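Local coordinates for protein single-stranded-DNA-specific exonuclease RecJ (Thermus thermophilus, PDB 2ZXR) that degrades single-stranded DNA exonucleolytically in the 5' to 3' direction, using divalent metal ions such as magnesium or manganese, at residues K182-T186 with A223-N229. Numbering follows the deposited sequence.
Sequences KEKPT and APLWGWN
Beside the metal site of the DHH domain, the first turn of helix 227-239 is tied to the loop 182-186 through Asn-229. Its ND2 gives one hydrogen to Lys-184 O at 2.7 Å and the other to Pro-224 O at 3.0 Å. With two carbonyl oxygens as its acceptors, ND2 is told apart from OD1, and because both lie close to the amide plane the rotation of the group is held as well, although Lys-184 O is approached from well above its own carbonyl plane. OD1 accepts a hydrogen bond from a water that in turn accepts one from Thr-186 N, so every polar atom of this buried side chain is engaged. The Glu-183 chain bends at its second torsion (chi2 -59°) and brings its carboxylate to the backbone of Trp-228, whose N gives OE2 a hydrogen bond of 3.2 Å, 46° out of the carboxylate plane. A second water donates to OE2 and accepts from Lys-184 N and Asn-229 N. Apolar contacts flank these bonds: Pro-185 CB lies 3.9 Å from Trp-228 CZ3, the Lys-184 chain crosses Pro-224 at about a right angle, its CD against CG, and Thr-186 CG2 presses on Ala-223 CB at a tight 3.4 Å. Thr-186 is the N-cap of helix 187-201: OG1 makes a weak hydrogen bond with Gly-189 N and a further one with OD1 of Asp-84, a ligand of the bound magnesium. The Trp-228 indole bonds through NE1 to Ala-51 O and packs on Phe-192 and Leu-193 of helix 187-201, while Asn-229 rests against Thr-218 of helix 211-220.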
loop_
_atom_site.group_PDB
_atom_site.type_symbol
_atom_site.label_atom_id
_atom_site.label_comp_id
_atom_site.label_asym_id
_atom_site.label_seq_id
_atom_site.Cartn_x
_atom_site.Cartn_y
_atom_site.Cartn_z
ATOM N N LYS A 182 3.095 15.479 13.019
ATOM C CA LYS A 182 2.896 14.628 11.849
ATOM C C LYS A 182 2.924 13.152 12.250
ATOM O O LYS A 182 3.888 12.442 11.952
ATOM C CB LYS A 182 3.980 14.915 10.803
ATOM C CG LYS A 182 4.097 16.411 10.435
ATOM C CD LYS A 182 2.833 16.948 9.754
ATOM C CE LYS A 182 2.672 18.441 10.015
ATOM N NZ LYS A 182 3.971 19.178 9.896
ATOM N N GLU A 183 1.869 12.731 12.957
ATOM C CA GLU A 183 1.674 11.352 13.430
ATOM C C GLU A 183 0.181 11.073 13.291
ATOM O O GLU A 183 -0.630 11.983 13.460
ATOM C CB GLU A 183 2.066 11.205 14.904
ATOM C CG GLU A 183 3.514 11.507 15.203
ATOM C CD GLU A 183 4.471 10.615 14.439
ATOM O OE1 GLU A 183 5.692 10.824 14.575
ATOM O OE2 GLU A 183 4.016 9.706 13.713
ATOM N N LYS A 184 -0.192 9.831 13.000
ATOM C CA LYS A 184 -1.607 9.514 12.849
ATOM C C LYS A 184 -2.082 8.309 13.677
ATOM O O LYS A 184 -2.570 7.316 13.137
ATOM C CB LYS A 184 -1.899 9.312 11.364
ATOM C CG LYS A 184 -1.398 10.495 10.526
ATOM C CD LYS A 184 -1.459 10.206 9.031
ATOM C CE LYS A 184 -1.308 11.499 8.210
ATOM N NZ LYS A 184 -2.297 12.546 8.631
ATOM N N PRO A 185 -1.941 8.388 15.007
ATOM C CA PRO A 185 -2.376 7.275 15.859
ATOM C C PRO A 185 -3.880 7.027 15.689
ATOM O O PRO A 185 -4.627 7.922 15.299
ATOM C CB PRO A 185 -1.972 7.734 17.263
ATOM C CG PRO A 185 -2.001 9.224 17.164
ATOM C CD PRO A 185 -1.404 9.505 15.814
ATOM N N THR A 186 -4.335 5.808 15.945
ATOM C CA THR A 186 -5.761 5.518 15.766
ATOM C C THR A 186 -6.503 5.553 17.106
ATOM O O THR A 186 -5.960 6.000 18.111
ATOM C CB THR A 186 -5.970 4.118 15.111
ATOM O OG1 THR A 186 -5.526 3.095 16.010
ATOM C CG2 THR A 186 -5.172 4.007 13.816
ATOM N N ALA A 223 -4.753 2.767 9.118
ATOM C CA ALA A 223 -4.068 4.027 9.248
ATOM C C ALA A 223 -2.675 3.847 8.624
ATOM O O ALA A 223 -2.184 2.723 8.470
ATOM C CB ALA A 223 -3.948 4.403 10.709
ATOM N N PRO A 224 -2.042 4.956 8.236
ATOM C CA PRO A 224 -0.716 4.957 7.622
ATOM C C PRO A 224 0.335 4.398 8.585
ATOM O O PRO A 224 0.499 4.884 9.722
ATOM C CB PRO A 224 -0.471 6.438 7.309
ATOM C CG PRO A 224 -1.856 6.999 7.125
ATOM C CD PRO A 224 -2.625 6.311 8.241
ATOM N N LEU A 225 1.056 3.388 8.110
ATOM C CA LEU A 225 2.073 2.759 8.902
ATOM C C LEU A 225 3.460 3.403 8.800
ATOM O O LEU A 225 4.388 2.845 8.232
ATOM C CB LEU A 225 2.139 1.284 8.541
ATOM C CG LEU A 225 0.901 0.415 8.824
ATOM C CD1 LEU A 225 1.331 -1.069 8.770
ATOM C CD2 LEU A 225 0.320 0.721 10.233
ATOM N N TRP A 226 3.589 4.605 9.331
ATOM C CA TRP A 226 4.880 5.270 9.360
ATOM C C TRP A 226 5.058 5.974 10.697
ATOM O O TRP A 226 4.098 6.127 11.464
ATOM C CB TRP A 226 5.047 6.252 8.178
ATOM C CG TRP A 226 3.936 7.232 7.914
ATOM C CD1 TRP A 226 3.490 8.222 8.744
ATOM C CD2 TRP A 226 3.189 7.360 6.696
ATOM N NE1 TRP A 226 2.506 8.967 8.112
ATOM C CE2 TRP A 226 2.303 8.455 6.858
ATOM C CE3 TRP A 226 3.187 6.657 5.486
ATOM C CZ2 TRP A 226 1.418 8.862 5.851
ATOM C CZ3 TRP A 226 2.304 7.057 4.479
ATOM C CH2 TRP A 226 1.431 8.149 4.668
ATOM N N GLY A 227 6.293 6.357 10.992
ATOM C CA GLY A 227 6.588 7.031 12.233
ATOM C C GLY A 227 6.119 6.235 13.437
ATOM O O GLY A 227 6.375 5.030 13.543
ATOM N N TRP A 228 5.422 6.918 14.344
ATOM C CA TRP A 228 4.905 6.303 15.560
ATOM C C TRP A 228 4.067 5.046 15.264
ATOM O O TRP A 228 4.213 4.017 15.935
ATOM C CB TRP A 228 4.049 7.306 16.332
ATOM C CG TRP A 228 3.793 6.857 17.729
ATOM C CD1 TRP A 228 4.618 7.021 18.806
ATOM C CD2 TRP A 228 2.648 6.138 18.199
ATOM N NE1 TRP A 228 4.056 6.449 19.922
ATOM C CE2 TRP A 228 2.844 5.899 19.579
ATOM C CE3 TRP A 228 1.471 5.672 17.584
ATOM C CZ2 TRP A 228 1.910 5.212 20.362
ATOM C CZ3 TRP A 228 0.543 4.992 18.355
ATOM C CH2 TRP A 228 0.766 4.765 19.738
ATOM N N ASN A 229 3.187 5.119 14.278
ATOM C CA ASN A 229 2.391 3.928 13.969
ATOM C C ASN A 229 3.310 2.763 13.557
ATOM O O ASN A 229 3.059 1.647 13.948
ATOM C CB ASN A 229 1.345 4.200 12.870
ATOM C CG ASN A 229 0.101 4.908 13.389
ATOM O OD1 ASN A 229 -0.216 4.879 14.592
ATOM N ND2 ASN A 229 -0.636 5.518 12.478
HETATM O O HOH W 1 2.179 7.827 12.990
HETATM O O HOH W 2 -2.269 3.997 16.342
#